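Iron(3+)-hydroxamate-binding protein FhuD (PDB 3G9Q) binds iron(3+)-hydroxamate complexes such as ferrichrome and hands them to the membrane permease of an ABC transporter for iron import. Local coordinates at residues 15-20 / 72-77. Sequence-based numbering, arbitrary orientation.
Sequences KRVVVM and PDLIIV
Asp73 turns its carboxylate back over the start of segment 15-20, where OD2 accepts a hydrogen bond from Arg16 N (2.8 Å), which meets it from above the carboxylate plane, and a weak one from Lys15 N. The backbone N of Asp73 in turn donates to Arg16 O (2.8 Å), completing a two-way grip. A chi1 of 56°, which sets CG between the backbone N and the carbonyl carbon, lets the short side chain reach across. With alanine in place of Asp73, the N-H groups of Lys15 and Arg16 would probably lose this carboxylate partner. Beyond it the parallel ladder runs Val18 N to Leu74 O (3.1 Å), Ile76 N to Val18 O (3.0 Å) and Met20 N to Ile76 O. On one face Val17 and Leu74 lie side by side, CG2 to CD2, while Ile76 CG2 lies against both branches of Val19, 3.5 Å from its CG2. On the other, Ile75 bends at chi2 (-62°) to bring CD1 against Val18 CB, and Val18 lies obliquely across Pro72, its CG2 3.5 Å from Pro72 CB; Val67 of helix 64-68 covers this patch. Selenomethionine Met20 runs beside Val77, its SE 3.5 Å from CG1. Strands 17-19 and 74-78 are the central pair of the four-stranded parallel sheet, order 2-1-3-4, in the N-terminal lobe of a two-lobed solute-binding protein.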
# COMPACT_ATOMS: atom_id res chain seq x y z
N LYS A 15 9.23 11.04 -22.12
CA LYS A 15 10.59 10.52 -21.97
C LYS A 15 11.21 10.78 -20.60
O LYS A 15 12.05 10.01 -20.15
CB LYS A 15 11.49 11.09 -23.08
CG LYS A 15 11.16 10.57 -24.49
CD LYS A 15 11.82 11.39 -25.62
CE LYS A 15 13.33 11.21 -25.71
NZ LYS A 15 13.92 12.05 -26.80
N ARG A 16 10.80 11.86 -19.94
CA ARG A 16 11.34 12.17 -18.62
C ARG A 16 10.25 12.66 -17.67
O ARG A 16 9.79 13.80 -17.79
CB ARG A 16 12.45 13.23 -18.71
CG ARG A 16 13.65 12.85 -19.58
CD ARG A 16 14.65 13.98 -19.58
NE ARG A 16 15.25 14.18 -18.26
CZ ARG A 16 16.25 13.44 -17.78
NH1 ARG A 16 16.73 13.67 -16.57
NH2 ARG A 16 16.76 12.48 -18.52
N VAL A 17 9.86 11.81 -16.73
CA VAL A 17 8.82 12.14 -15.77
C VAL A 17 9.34 12.28 -14.34
O VAL A 17 10.07 11.43 -13.84
CB VAL A 17 7.70 11.06 -15.75
CG1 VAL A 17 6.64 11.43 -14.73
CG2 VAL A 17 7.07 10.91 -17.12
N VAL A 18 8.94 13.37 -13.69
CA VAL A 18 9.31 13.62 -12.30
C VAL A 18 8.02 13.43 -11.51
O VAL A 18 7.02 14.14 -11.73
CB VAL A 18 9.84 15.06 -12.10
CG1 VAL A 18 10.02 15.35 -10.61
CG2 VAL A 18 11.15 15.24 -12.83
N VAL A 19 8.04 12.47 -10.59
CA VAL A 19 6.88 12.15 -9.77
C VAL A 19 7.06 12.66 -8.36
O VAL A 19 7.87 12.13 -7.61
CB VAL A 19 6.65 10.62 -9.73
CG1 VAL A 19 5.41 10.30 -8.94
CG2 VAL A 19 6.56 10.07 -11.13
N MSE A 20 6.31 13.69 -7.97
CA MSE A 20 6.45 14.21 -6.62
C MSE A 20 5.50 13.54 -5.61
O MSE A 20 5.61 13.76 -4.40
CB MSE A 20 6.28 15.74 -6.63
CG MSE A 20 7.57 16.48 -7.02
SE MSE A 20 7.30 18.27 -7.75
CE MSE A 20 7.28 19.33 -6.12
N PRO A 72 12.16 17.83 -16.95
CA PRO A 72 11.11 16.86 -17.26
C PRO A 72 10.16 17.32 -18.34
O PRO A 72 9.99 18.52 -18.57
CB PRO A 72 10.40 16.70 -15.93
CG PRO A 72 10.41 18.11 -15.42
CD PRO A 72 11.84 18.54 -15.69
N ASP A 73 9.54 16.35 -19.00
CA ASP A 73 8.56 16.64 -20.04
C ASP A 73 7.16 16.41 -19.46
O ASP A 73 6.15 16.56 -20.14
CB ASP A 73 8.79 15.79 -21.32
CG ASP A 73 8.80 14.28 -21.05
OD1 ASP A 73 8.03 13.80 -20.19
OD2 ASP A 73 9.56 13.56 -21.73
N LEU A 74 7.13 16.03 -18.19
CA LEU A 74 5.88 15.79 -17.47
C LEU A 74 6.11 15.71 -15.94
O LEU A 74 7.04 15.03 -15.48
CB LEU A 74 5.20 14.51 -17.96
CG LEU A 74 3.92 14.12 -17.22
CD1 LEU A 74 2.77 14.99 -17.69
CD2 LEU A 74 3.61 12.66 -17.48
N ILE A 75 5.27 16.40 -15.18
CA ILE A 75 5.34 16.42 -13.72
C ILE A 75 4.06 15.92 -13.09
O ILE A 75 2.96 16.30 -13.51
CB ILE A 75 5.55 17.84 -13.17
CG1 ILE A 75 6.89 18.38 -13.61
CG2 ILE A 75 5.52 17.82 -11.65
CD1 ILE A 75 8.16 17.63 -13.14
N ILE A 76 4.17 15.07 -12.09
CA ILE A 76 2.95 14.63 -11.44
C ILE A 76 3.02 14.90 -9.94
O ILE A 76 3.99 14.53 -9.28
CB ILE A 76 2.63 13.14 -11.75
CG1 ILE A 76 1.46 12.70 -10.89
CG2 ILE A 76 3.84 12.25 -11.53
CD1 ILE A 76 1.71 12.33 -9.40
N VAL A 77 2.00 15.57 -9.42
CA VAL A 77 1.95 15.89 -7.99
C VAL A 77 0.53 15.80 -7.45
O VAL A 77 -0.43 15.86 -8.21
CB VAL A 77 2.41 17.32 -7.70
CG1 VAL A 77 3.89 17.47 -7.99
CG2 VAL A 77 1.59 18.30 -8.54